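Local coordinates for RE68036p (Drosophila melanogaster, PDB 1SQH), which is of unknown function but is related to acetyltransferases and may act as a glycine N-acyltransferase, at residues R43-Q48 with L64-Y69; A52-N57 with L205-K210; A185-S190 with T200-L205; K210-C215 with S257-R262; A224-F227 with G233-M236. One frame throughout, in Å; residues are numbered along the deposited sequence.

The five contacts run from the first acetyltransferase-like half of the chain into the second. Contact 1 joins helix 34-51 to the lead-in of strand 67-71. Contact 2, whose centre is about 10 Å away, crosses contact 1 along the chain and ties the loop after that helix to helix 199-208. Contact 3 also uses helix 199-208, sharing Leu-205 with contact 2. Contacts 4 and 5, centres about 8 Å apart, involve the four-stranded antiparallel sheet; the 224-227/233-236 hairpin falls in sequence between the segments of contact 4. Leu-205 touches Phe-227 and Met-236 of contact 5, and Asn-209 meets Trp-45 of contact 1, so helix 199-208 and its end connect helix 34-51 with the second sheet.

Contact 1. Residues R43-Q48 with L64-Y69; sequences RKWDRQ and LRKQFY
In the first of the two acetyltransferase-like halves, helix 34-51 lies against the chain leading into strand 67-71, and Trp-45 meets Leu-64 at the apolar centre of that packing. Leu-64 CG sits over one face of the indole, 4.2 Å from the centroid of the Trp-45 six-membered ring and 13° off its normal, which defines a CH-pi contact. With CG beside the backbone N (chi1 -77°), the ring of Trp-45 leans toward the incoming segment, and its CE3 comes within 3.6 Å of Leu-64 O. At the other end of the ring NE1 bonds to OD1 of Asn-209, just after helix 199-208; this satisfies the buried donor and, with Leu-64 over the face, would limit the turning of the indole.

The polar side of the helix is joined to the strand lead-in by water. One water accepts from Lys-66 N at 2.8 Å and lies 2.8 Å from Asp-46 OD1; a second lies 2.8 Å from Asp-46 OD2 and 3.1 Å from Lys-66 O. The same OD2 takes Arg-43 NH1 at 2.9 Å on its anti side, a salt bridge that would hold the carboxylate in place, while Gln-42 bonds to OD1. The arrangement is helix-to-strand packing, consistent with the alpha/beta architecture of an acetyltransferase-like domain.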
# COMPACT_ATOMS: atom_id res chain seq x y z
N ARG A 43 11.64 2.93 1.90
CA ARG A 43 12.89 3.63 2.16
C ARG A 43 12.63 5.11 2.47
O ARG A 43 13.39 5.72 3.23
CB ARG A 43 13.84 3.47 0.98
CG ARG A 43 14.35 2.04 0.85
CD ARG A 43 15.06 1.59 2.13
NE ARG A 43 16.41 2.15 2.23
CZ ARG A 43 17.06 2.33 3.38
NH1 ARG A 43 16.49 1.99 4.53
NH2 ARG A 43 18.29 2.82 3.37
N LYS A 44 11.58 5.69 1.88
CA LYS A 44 11.27 7.08 2.17
C LYS A 44 10.92 7.19 3.65
O LYS A 44 11.43 8.08 4.36
CB LYS A 44 10.08 7.57 1.34
CG LYS A 44 9.67 9.01 1.67
CD LYS A 44 8.56 9.53 0.75
CE LYS A 44 7.27 8.75 0.93
NZ LYS A 44 6.17 9.33 0.12
N TRP A 45 10.06 6.28 4.12
CA TRP A 45 9.66 6.26 5.52
C TRP A 45 10.86 5.97 6.43
O TRP A 45 11.02 6.61 7.47
CB TRP A 45 8.59 5.19 5.78
CG TRP A 45 7.20 5.57 5.33
CD1 TRP A 45 6.72 6.83 5.09
CD2 TRP A 45 6.09 4.68 5.13
NE1 TRP A 45 5.39 6.78 4.75
CE2 TRP A 45 4.98 5.47 4.77
CE3 TRP A 45 5.93 3.29 5.23
CZ2 TRP A 45 3.72 4.92 4.50
CZ3 TRP A 45 4.68 2.74 4.97
CH2 TRP A 45 3.59 3.55 4.61
N ASP A 46 11.68 5.00 6.03
CA ASP A 46 12.87 4.63 6.81
C ASP A 46 13.68 5.89 7.11
O ASP A 46 14.07 6.13 8.25
CB ASP A 46 13.75 3.64 6.03
CG ASP A 46 13.19 2.22 6.00
OD1 ASP A 46 12.22 1.92 6.73
OD2 ASP A 46 13.73 1.38 5.24
N ARG A 47 13.92 6.69 6.08
CA ARG A 47 14.68 7.92 6.22
C ARG A 47 14.02 8.87 7.24
O ARG A 47 14.68 9.34 8.17
CB ARG A 47 14.77 8.63 4.87
CG ARG A 47 15.73 9.80 4.81
CD ARG A 47 17.16 9.31 4.62
NE ARG A 47 18.06 10.42 4.32
CZ ARG A 47 19.36 10.27 4.10
NH1 ARG A 47 20.12 11.33 3.83
NH2 ARG A 47 19.91 9.06 4.14
N GLN A 48 12.73 9.13 7.06
CA GLN A 48 11.99 10.02 7.95
C GLN A 48 11.98 9.54 9.41
O GLN A 48 12.39 10.26 10.31
CB GLN A 48 10.54 10.16 7.48
CG GLN A 48 10.36 10.58 6.03
CD GLN A 48 8.89 10.52 5.61
OE1 GLN A 48 8.04 11.18 6.20
NE2 GLN A 48 8.60 9.71 4.60
N LEU A 64 4.79 1.21 9.95
CA LEU A 64 5.54 1.99 8.97
C LEU A 64 6.90 1.35 8.64
O LEU A 64 7.78 1.98 8.04
CB LEU A 64 5.75 3.42 9.49
CG LEU A 64 4.71 4.47 9.10
CD1 LEU A 64 3.31 3.93 9.27
CD2 LEU A 64 4.91 5.73 9.94
N ARG A 65 7.08 0.09 9.05
CA ARG A 65 8.32 -0.62 8.81
C ARG A 65 8.10 -1.89 7.99
O ARG A 65 7.00 -2.41 7.91
CB ARG A 65 8.98 -1.02 10.14
CG ARG A 65 8.98 0.05 11.24
CD ARG A 65 9.36 1.41 10.69
NE ARG A 65 10.71 1.84 11.02
CZ ARG A 65 11.04 2.47 12.15
NH1 ARG A 65 10.12 2.74 13.07
NH2 ARG A 65 12.29 2.86 12.34
N LYS A 66 9.17 -2.38 7.37
CA LYS A 66 9.12 -3.61 6.60
C LYS A 66 10.49 -4.28 6.66
O LYS A 66 11.51 -3.60 6.72
CB LYS A 66 8.77 -3.34 5.13
CG LYS A 66 7.30 -3.01 4.85
CD LYS A 66 7.02 -3.10 3.34
CE LYS A 66 5.60 -2.68 3.00
NZ LYS A 66 5.35 -1.26 3.36
N GLN A 67 10.51 -5.60 6.65
CA GLN A 67 11.77 -6.33 6.68
C GLN A 67 11.86 -7.12 5.38
O GLN A 67 11.07 -8.04 5.13
CB GLN A 67 11.82 -7.25 7.89
CG GLN A 67 11.81 -6.49 9.21
CD GLN A 67 11.10 -7.24 10.32
OE1 GLN A 67 9.86 -7.34 10.32
NE2 GLN A 67 11.86 -7.78 11.26
N PHE A 68 12.82 -6.75 4.55
CA PHE A 68 13.00 -7.40 3.26
C PHE A 68 13.93 -8.60 3.36
O PHE A 68 14.88 -8.58 4.15
CB PHE A 68 13.54 -6.37 2.26
CG PHE A 68 12.58 -5.25 1.97
CD1 PHE A 68 11.56 -5.42 1.02
CD2 PHE A 68 12.66 -4.04 2.65
CE1 PHE A 68 10.64 -4.40 0.77
CE2 PHE A 68 11.74 -3.01 2.41
CZ PHE A 68 10.73 -3.20 1.46
N TYR A 69 13.65 -9.63 2.58
CA TYR A 69 14.48 -10.84 2.60
C TYR A 69 14.72 -11.37 1.19
O TYR A 69 14.05 -10.98 0.25
CB TYR A 69 13.80 -11.97 3.39
CG TYR A 69 13.41 -11.65 4.81
CD1 TYR A 69 12.26 -10.92 5.09
CD2 TYR A 69 14.19 -12.11 5.87
CE1 TYR A 69 11.88 -10.66 6.42
CE2 TYR A 69 13.82 -11.85 7.19
CZ TYR A 69 12.67 -11.13 7.46
OH TYR A 69 12.30 -10.89 8.76
O HOH W 1 11.41 -0.64 7.50
O HOH W 2 13.07 -1.34 5.28
O HOH W 3 13.75 1.70 9.37

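Contact 2. Residues A52-N57 with L205-K210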
# COMPACT_ATOMS: atom_id res chain seq x y z
N ALA A 52 13.55 11.23 12.75
CA ALA A 52 12.61 11.49 13.84
C ALA A 52 13.04 10.71 15.07
O ALA A 52 12.26 10.54 16.01
CB ALA A 52 11.19 11.08 13.42
N GLN A 53 14.28 10.23 15.04
CA GLN A 53 14.87 9.45 16.13
C GLN A 53 13.90 8.49 16.81
O GLN A 53 13.80 8.46 18.04
CB GLN A 53 15.51 10.38 17.18
CG GLN A 53 14.76 11.68 17.42
CD GLN A 53 15.08 12.74 16.37
OE1 GLN A 53 14.21 13.53 15.98
NE2 GLN A 53 16.33 12.77 15.92
N ILE A 54 13.19 7.71 16.01
CA ILE A 54 12.24 6.73 16.52
C ILE A 54 12.85 5.33 16.47
O ILE A 54 13.10 4.78 15.40
CB ILE A 54 10.92 6.74 15.69
CG1 ILE A 54 10.27 8.12 15.76
CG2 ILE A 54 9.95 5.68 16.22
CD1 ILE A 54 9.00 8.23 14.97
N PRO A 55 13.10 4.73 17.64
CA PRO A 55 13.68 3.38 17.64
C PRO A 55 12.92 2.39 16.76
O PRO A 55 11.68 2.33 16.78
CB PRO A 55 13.66 3.00 19.12
CG PRO A 55 12.48 3.75 19.66
CD PRO A 55 12.65 5.10 18.99
N ARG A 56 13.65 1.61 15.98
CA ARG A 56 13.02 0.61 15.13
C ARG A 56 12.28 -0.35 16.05
O ARG A 56 12.60 -0.46 17.23
CB ARG A 56 14.07 -0.14 14.31
CG ARG A 56 14.91 0.76 13.42
CD ARG A 56 15.81 -0.05 12.52
NE ARG A 56 16.42 0.79 11.49
CZ ARG A 56 16.97 0.33 10.37
NH1 ARG A 56 17.00 -0.98 10.12
NH2 ARG A 56 17.49 1.18 9.50
N ASN A 57 11.31 -1.06 15.50
CA ASN A 57 10.53 -1.99 16.29
C ASN A 57 9.63 -1.26 17.29
O ASN A 57 8.93 -1.88 18.08
CB ASN A 57 11.45 -2.98 17.00
CG ASN A 57 12.11 -3.96 16.03
OD1 ASN A 57 12.77 -3.56 15.06
ND2 ASN A 57 11.93 -5.25 16.29
N LEU A 205 0.26 7.26 9.91
CA LEU A 205 0.08 7.83 8.58
C LEU A 205 -0.27 9.32 8.59
O LEU A 205 0.19 10.08 7.73
CB LEU A 205 -0.99 7.06 7.81
CG LEU A 205 -0.56 5.73 7.19
CD1 LEU A 205 -1.76 5.01 6.58
CD2 LEU A 205 0.49 6.01 6.12
N VAL A 206 -1.10 9.76 9.53
CA VAL A 206 -1.45 11.17 9.57
C VAL A 206 -0.21 11.94 9.99
O VAL A 206 -0.04 13.10 9.65
CB VAL A 206 -2.60 11.46 10.56
CG1 VAL A 206 -2.24 10.96 11.94
CG2 VAL A 206 -2.88 12.96 10.61
N ARG A 207 0.69 11.26 10.69
CA ARG A 207 1.91 11.91 11.15
C ARG A 207 3.03 12.01 10.11
O ARG A 207 3.59 13.10 9.90
CB ARG A 207 2.46 11.20 12.39
CG ARG A 207 3.72 11.85 12.94
CD ARG A 207 4.27 11.14 14.17
NE ARG A 207 5.50 11.78 14.61
CZ ARG A 207 6.28 11.32 15.59
NH1 ARG A 207 5.96 10.20 16.23
NH2 ARG A 207 7.38 11.97 15.92
N PHE A 208 3.34 10.89 9.46
CA PHE A 208 4.42 10.84 8.48
C PHE A 208 4.05 10.88 7.00
O PHE A 208 4.93 11.05 6.15
CB PHE A 208 5.28 9.62 8.77
CG PHE A 208 6.07 9.76 10.02
CD1 PHE A 208 7.15 10.64 10.07
CD2 PHE A 208 5.71 9.07 11.17
CE1 PHE A 208 7.87 10.83 11.25
CE2 PHE A 208 6.42 9.25 12.36
CZ PHE A 208 7.50 10.13 12.40
N ASN A 209 2.77 10.72 6.69
CA ASN A 209 2.32 10.75 5.30
C ASN A 209 1.43 11.97 5.07
O ASN A 209 1.00 12.62 6.02
CB ASN A 209 1.54 9.47 4.98
CG ASN A 209 2.27 8.56 3.99
OD1 ASN A 209 3.49 8.64 3.83
ND2 ASN A 209 1.52 7.68 3.33
N LYS A 210 1.16 12.29 3.80
CA LYS A 210 0.27 13.40 3.51
C LYS A 210 -1.17 12.89 3.64
O LYS A 210 -1.43 11.69 3.48
CB LYS A 210 0.50 13.95 2.10
CG LYS A 210 1.83 14.66 1.91
CD LYS A 210 1.96 15.23 0.50
CE LYS A 210 3.37 15.74 0.20
NZ LYS A 210 3.70 17.03 0.87
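Ile-54 and Ala-52 press on the end of the Phe-208 ring where helix 34-51, ended by a Schellman motif, faces the last turn of helix 199-208. Ile-54 CD1 and Phe-208 CZ are 3.5 Å apart, the side chains coming from opposite directions, while Ala-52 CB lies near the ring plane at the edge, 3.9 Å from Phe-208 CZ. Arg-207, extended with CG anti to N (chi1 -179°), carries its guanidinium outward until Ile-54 CD1 sits over one face, 3.8 Å from Arg-207 NH1. Phe-208 CZ lies 3.4 Å above the Arg-207 guanidinium plane, on the same side as Ile-54 CD1. An alanine in place of Phe-208 would remove the ring that Ile-54 and Ala-52 share and is likely to open a gap at that face, leaving Arg-207 more mobile.

Further out, Gln-53, with positive phi, is the motif's C-prime residue, and Ile-54 N turns back to Leu-49 O, consistent with Ile-54 being turned toward helix 199-208. Leu-49 and Leu-64 also pack on Phe-208, so the ring joins helix 199-208 to helix 34-51 and the loop after it. Arg-207 CG lies 3.7 Å above the plane of the Phe-208 ring, displaced toward its rim.

Contact 3. Residues A185-S190 with T200-L205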
# COMPACT_ATOMS: atom_id res chain seq x y z
N ALA A 185 -9.43 8.19 14.43
CA ALA A 185 -10.49 7.33 14.94
C ALA A 185 -11.79 7.40 14.12
O ALA A 185 -12.48 6.39 13.94
CB ALA A 185 -10.76 7.67 16.42
N MSE A 186 -12.10 8.58 13.60
CA MSE A 186 -13.31 8.75 12.80
C MSE A 186 -13.15 8.02 11.46
O MSE A 186 -14.04 7.26 11.07
CB MSE A 186 -13.59 10.24 12.56
CG MSE A 186 -13.56 11.08 13.84
SE MSE A 186 -14.71 10.43 15.28
CE MSE A 186 -13.36 9.73 16.48
N VAL A 187 -12.04 8.25 10.78
CA VAL A 187 -11.79 7.58 9.50
C VAL A 187 -11.78 6.06 9.68
O VAL A 187 -12.25 5.32 8.82
CB VAL A 187 -10.44 8.06 8.85
CG1 VAL A 187 -9.38 8.18 9.88
CG2 VAL A 187 -9.99 7.07 7.78
N HIS A 188 -11.27 5.61 10.82
CA HIS A 188 -11.21 4.18 11.10
C HIS A 188 -12.59 3.59 11.41
O HIS A 188 -12.86 2.42 11.11
CB HIS A 188 -10.25 3.91 12.27
CG HIS A 188 -9.90 2.47 12.44
ND1 HIS A 188 -10.76 1.55 13.02
CD2 HIS A 188 -8.79 1.77 12.09
CE1 HIS A 188 -10.20 0.36 13.01
NE2 HIS A 188 -9.00 0.46 12.46
N ASP A 189 -13.46 4.40 11.99
CA ASP A 189 -14.81 3.95 12.34
C ASP A 189 -15.69 3.69 11.13
O ASP A 189 -16.66 2.93 11.22
CB ASP A 189 -15.52 4.96 13.24
CG ASP A 189 -16.94 4.51 13.59
OD1 ASP A 189 -17.09 3.43 14.19
OD2 ASP A 189 -17.90 5.24 13.26
N SER A 190 -15.38 4.32 10.00
CA SER A 190 -16.18 4.14 8.81
C SER A 190 -15.73 2.96 7.95
O SER A 190 -16.21 2.77 6.83
CB SER A 190 -16.20 5.43 7.98
OG SER A 190 -14.89 5.83 7.63
N THR A 200 -3.77 2.73 15.27
CA THR A 200 -2.43 3.25 15.45
C THR A 200 -1.68 3.36 14.13
O THR A 200 -0.81 4.23 13.98
CB THR A 200 -1.64 2.41 16.50
OG1 THR A 200 -0.23 2.56 16.28
CG2 THR A 200 -2.05 0.95 16.46
N TYR A 201 -2.01 2.51 13.16
CA TYR A 201 -1.39 2.59 11.84
C TYR A 201 -1.85 3.91 11.24
O TYR A 201 -1.04 4.71 10.78
CB TYR A 201 -1.86 1.44 10.93
CG TYR A 201 -1.49 1.59 9.46
CD1 TYR A 201 -0.22 2.04 9.08
CD2 TYR A 201 -2.39 1.23 8.45
CE1 TYR A 201 0.14 2.11 7.72
CE2 TYR A 201 -2.04 1.30 7.10
CZ TYR A 201 -0.77 1.73 6.74
OH TYR A 201 -0.40 1.78 5.41
N LEU A 202 -3.16 4.15 11.28
CA LEU A 202 -3.71 5.39 10.74
C LEU A 202 -3.08 6.62 11.42
O LEU A 202 -2.79 7.63 10.77
CB LEU A 202 -5.23 5.41 10.89
CG LEU A 202 -6.05 4.93 9.69
CD1 LEU A 202 -5.52 3.60 9.20
CD2 LEU A 202 -7.52 4.79 10.07
N GLN A 203 -2.84 6.52 12.73
CA GLN A 203 -2.23 7.62 13.47
C GLN A 203 -0.80 7.88 13.00
O GLN A 203 -0.33 9.03 12.97
CB GLN A 203 -2.28 7.33 14.98
CG GLN A 203 -3.51 7.92 15.66
CD GLN A 203 -3.80 7.32 17.03
OE1 GLN A 203 -2.88 6.90 17.74
NE2 GLN A 203 -5.07 7.28 17.41
N ALA A 204 -0.10 6.81 12.61
CA ALA A 204 1.27 6.95 12.11
C ALA A 204 1.23 7.65 10.74
O ALA A 204 2.06 8.53 10.45
CB ALA A 204 1.93 5.58 11.99
N LEU A 205 0.26 7.26 9.91
CA LEU A 205 0.08 7.83 8.58
C LEU A 205 -0.27 9.32 8.59
O LEU A 205 0.19 10.08 7.73
CB LEU A 205 -0.99 7.06 7.81
CG LEU A 205 -0.56 5.73 7.19
CD1 LEU A 205 -1.76 5.01 6.58
CD2 LEU A 205 0.49 6.01 6.12
O HOH W 4 -7.32 9.21 16.27
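Leu-202 buries more surface here than any other residue, and it does so through one methyl group, CD2, aimed at the short helix 184-189. That methyl group rests against both His-188 and Val-187. On the histidine it meets the root of the side chain, with Leu-202 CD2 at 3.6 Å from His-188 CB, and then the edge of the imidazole near its plane, 3.8 Å from ring atom CD2 of His-188. The two side chains cross at about a right angle. The ring stands at this edge because CG is anti to the backbone N (chi1 -168°) and because NE2 bonds to Gly-197 O in the connecting loop, which would limit its rotation.

Val-187 meets the leucine tip to tip, its CG1 being 3.9 Å from Leu-202 CD2, and it passes the packing on to Trp-225 and Phe-227 of the sheet. A water also links the helices, accepting from Ala-185 N at 3.0 Å and from Gln-203 NE2 at 3.2 Å. At the C-terminal end of the first helix Ser-190 OG donates to Val-187 O, 39° above the carbonyl plane. Two helices that follow strand 174-177 and precede strand 211-216 in the chain are consistent with the alpha1-alpha2 pair of a GNAT fold.

Contact 4. Residues K210-C215 with S257-R262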
# COMPACT_ATOMS: atom_id res chain seq x y z
N LYS A 210 1.16 12.29 3.80
CA LYS A 210 0.27 13.40 3.51
C LYS A 210 -1.17 12.89 3.64
O LYS A 210 -1.43 11.69 3.48
CB LYS A 210 0.50 13.95 2.10
CG LYS A 210 1.83 14.66 1.91
CD LYS A 210 1.96 15.23 0.50
CE LYS A 210 3.37 15.74 0.20
NZ LYS A 210 3.70 17.03 0.87
N SER A 211 -2.09 13.79 3.96
CA SER A 211 -3.50 13.45 4.09
C SER A 211 -4.35 14.70 3.84
O SER A 211 -3.83 15.82 3.85
CB SER A 211 -3.78 12.91 5.49
OG SER A 211 -3.55 13.91 6.47
N LEU A 212 -5.64 14.50 3.59
CA LEU A 212 -6.54 15.62 3.35
C LEU A 212 -7.93 15.33 3.87
O LEU A 212 -8.47 14.25 3.65
CB LEU A 212 -6.61 15.95 1.85
CG LEU A 212 -5.46 16.74 1.22
CD1 LEU A 212 -5.79 17.07 -0.24
CD2 LEU A 212 -5.25 18.03 1.99
N GLY A 213 -8.51 16.30 4.56
CA GLY A 213 -9.84 16.12 5.09
C GLY A 213 -10.75 17.27 4.71
O GLY A 213 -10.30 18.40 4.53
N ILE A 214 -12.04 16.96 4.58
CA ILE A 214 -13.05 17.96 4.25
C ILE A 214 -13.97 18.14 5.48
O ILE A 214 -14.64 17.19 5.93
CB ILE A 214 -13.95 17.49 3.07
CG1 ILE A 214 -13.10 17.24 1.82
CG2 ILE A 214 -14.99 18.55 2.76
CD1 ILE A 214 -12.55 18.49 1.17
N CYS A 215 -14.00 19.35 6.03
CA CYS A 215 -14.85 19.62 7.18
C CYS A 215 -15.85 20.73 6.90
O CYS A 215 -15.57 21.64 6.12
CB CYS A 215 -14.00 19.99 8.40
SG CYS A 215 -12.94 18.67 8.99
N SER A 257 -3.44 14.12 -5.44
CA SER A 257 -2.55 13.79 -6.56
C SER A 257 -1.58 14.94 -6.83
O SER A 257 -0.36 14.73 -6.96
CB SER A 257 -3.36 13.49 -7.83
OG SER A 257 -4.14 12.31 -7.68
N ARG A 258 -2.12 16.15 -6.90
CA ARG A 258 -1.31 17.34 -7.12
C ARG A 258 -0.33 17.55 -5.97
O ARG A 258 0.86 17.71 -6.20
CB ARG A 258 -2.20 18.58 -7.21
CG ARG A 258 -2.73 18.87 -8.59
CD ARG A 258 -1.91 19.95 -9.27
NE ARG A 258 -1.76 21.15 -8.45
CZ ARG A 258 -1.73 22.38 -8.94
NH1 ARG A 258 -1.85 22.58 -10.25
NH2 ARG A 258 -1.54 23.42 -8.13
N GLU A 259 -0.84 17.54 -4.74
CA GLU A 259 0.01 17.77 -3.57
C GLU A 259 1.18 16.80 -3.50
O GLU A 259 2.31 17.21 -3.25
CB GLU A 259 -0.78 17.70 -2.26
CG GLU A 259 0.09 17.96 -1.01
CD GLU A 259 -0.69 18.05 0.30
OE1 GLU A 259 -0.06 17.92 1.37
OE2 GLU A 259 -1.93 18.24 0.28
N ILE A 260 0.92 15.52 -3.74
CA ILE A 260 1.99 14.54 -3.68
C ILE A 260 3.01 14.79 -4.77
O ILE A 260 4.21 14.81 -4.52
CB ILE A 260 1.47 13.08 -3.81
CG1 ILE A 260 0.64 12.70 -2.58
CG2 ILE A 260 2.66 12.12 -3.98
CD1 ILE A 260 0.06 11.29 -2.63
N ALA A 261 2.54 14.97 -6.00
CA ALA A 261 3.43 15.18 -7.13
C ALA A 261 4.30 16.43 -7.01
O ALA A 261 5.42 16.47 -7.51
CB ALA A 261 2.62 15.24 -8.43
N ARG A 262 3.79 17.45 -6.33
CA ARG A 262 4.58 18.66 -6.22
C ARG A 262 5.50 18.65 -5.00
O ARG A 262 6.36 19.51 -4.86
CB ARG A 262 3.67 19.88 -6.18
CG ARG A 262 2.84 20.01 -7.44
CD ARG A 262 2.62 21.45 -7.79
NE ARG A 262 1.92 21.62 -9.06
CZ ARG A 262 1.70 22.81 -9.62
NH1 ARG A 262 2.13 23.92 -9.02
NH2 ARG A 262 1.06 22.89 -10.78
O HOH W 5 -1.19 16.61 3.66
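Lys-210 lays its aliphatic chain along the side chain of Glu-259, where strand 211-216 of the GNAT-like second half begins against helix 248-263. The evidence is a run of close contacts to carbon and oxygen alike: Lys-210 CD is 3.6 Å from Glu-259 CG and 3.5 Å from Glu-259 OE1. The lysine chain stays extended to CE and bends only at its end (chi4 -74°), bringing NZ to 3.9 Å from Glu-259 OE1, a long and therefore weak salt bridge. Ile-260 adds apolar cover through CG1, at 4.2 Å from Lys-210 CD. Replacing Lys-210 by an alanine would take away the lysine methylenes that cover Glu-259 and Ile-260 and is likely to leave the carboxylate without its nearby positive charge.

Glu-259 itself reaches the strand in full extension, its CG anti to the backbone N (chi1 -179°). Its second oxygen rests against a hydrophobic side chain, with Leu-212 CD2 3.7 Å from Glu-259 OE2. Leu-212 continues inward onto Leu-252 and Ala-255 of the same helix, so the polar edge grades into the packing between helix and sheet. One further link is indirect: a water accepts from Ser-211 N at 3.0 Å and donates to Glu-259 OE1 at 2.9 Å.

Contact 5. Residues A224-F227 with G233-M236; sequences AWIF and GLGM
Phe-227 and Gly-235 form an antiparallel hydrogen-bonded pair at the head of the hairpin of strands 222-228 and 234-239. Phe-227 N donates to Gly-235 O at 3.0 Å, approached nearly along the C=O axis, and Gly-235 N returns a bond to Phe-227 O, also 3.0 Å, from 37° above the carbonyl plane. The strands run antiparallel, but their short axes are at 130°, well short of 180°, so they splay. Met-236, a selenomethionine, has left-handed backbone angles, and the backbone of Trp-225 bonds with Gln-238, where the Phe-227/Gly-235 register alone would lead to Leu-237. That extra residue on one strand is consistent with a beta bulge, as in the fourth strand of GNAT acyltransferases, where the bulge splays the sheet near the acyl-CoA site.

Around this bonded pair the packing differs on the two faces. On the face of Phe-227, Met-236 lays its selenium over the ring, SE being 4.4 Å from the centroid of Phe-227 and 25° off its normal, a Met-aromatic contact. The chain bends at its second and third torsions, carrying CE back to 3.7 Å from Phe-227 CB, where a side chain on Gly-235 would be crowded. On the other face Ile-226 CD1 meets Leu-234 CG at 3.7 Å, and both residues pack on Met-256 of helix 248-263. Trp-225 lies on the Phe-227 side, both against Val-187 of helix 184-189; its NE1 is buried without a hydrogen-bond partner in the model, although Trp-225 CD1 comes to 3.6 Å from Met-236 O.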
# COMPACT_ATOMS: atom_id res chain seq x y z
N ALA A 224 -15.24 13.94 4.92
CA ALA A 224 -14.61 13.21 3.81
C ALA A 224 -13.09 13.32 3.96
O ALA A 224 -12.59 14.32 4.47
CB ALA A 224 -15.06 13.80 2.47
N TRP A 225 -12.37 12.30 3.51
CA TRP A 225 -10.91 12.32 3.65
C TRP A 225 -10.19 11.43 2.64
O TRP A 225 -10.79 10.57 2.00
CB TRP A 225 -10.55 11.89 5.08
CG TRP A 225 -11.21 10.61 5.47
CD1 TRP A 225 -10.80 9.34 5.15
CD2 TRP A 225 -12.47 10.46 6.14
NE1 TRP A 225 -11.73 8.42 5.57
CE2 TRP A 225 -12.76 9.08 6.18
CE3 TRP A 225 -13.38 11.37 6.70
CZ2 TRP A 225 -13.94 8.58 6.76
CZ3 TRP A 225 -14.55 10.87 7.28
CH2 TRP A 225 -14.81 9.49 7.30
N ILE A 226 -8.88 11.66 2.50
CA ILE A 226 -8.06 10.90 1.58
C ILE A 226 -6.65 10.86 2.19
O ILE A 226 -6.20 11.82 2.81
CB ILE A 226 -8.06 11.58 0.18
CG1 ILE A 226 -7.66 10.58 -0.91
CG2 ILE A 226 -7.13 12.78 0.16
CD1 ILE A 226 -6.19 10.37 -1.02
N PHE A 227 -5.97 9.73 2.03
CA PHE A 227 -4.62 9.55 2.59
C PHE A 227 -3.59 9.29 1.51
O PHE A 227 -3.93 8.97 0.37
CB PHE A 227 -4.56 8.32 3.49
CG PHE A 227 -5.11 8.52 4.86
CD1 PHE A 227 -6.48 8.45 5.09
CD2 PHE A 227 -4.25 8.73 5.94
CE1 PHE A 227 -6.99 8.56 6.39
CE2 PHE A 227 -4.74 8.85 7.24
CZ PHE A 227 -6.11 8.76 7.47
N GLY A 233 1.12 6.68 -3.05
CA GLY A 233 0.03 7.10 -3.92
C GLY A 233 -1.20 7.43 -3.09
O GLY A 233 -1.09 7.80 -1.93
N LEU A 234 -2.38 7.29 -3.69
CA LEU A 234 -3.64 7.60 -3.01
C LEU A 234 -4.26 6.39 -2.35
O LEU A 234 -4.16 5.28 -2.86
CB LEU A 234 -4.66 8.17 -3.99
CG LEU A 234 -4.72 9.66 -4.34
CD1 LEU A 234 -3.33 10.23 -4.54
CD2 LEU A 234 -5.57 9.84 -5.60
N GLY A 235 -4.92 6.61 -1.22
CA GLY A 235 -5.58 5.52 -0.52
C GLY A 235 -6.63 5.95 0.50
O GLY A 235 -6.71 7.11 0.88
N MSE A 236 -7.44 4.97 0.91
CA MSE A 236 -8.48 5.17 1.91
C MSE A 236 -9.40 6.35 1.68
O MSE A 236 -9.80 7.03 2.64
CB MSE A 236 -7.84 5.28 3.29
CG MSE A 236 -7.14 4.02 3.74
SE MSE A 236 -5.62 4.41 4.83
CE MSE A 236 -4.34 4.65 3.38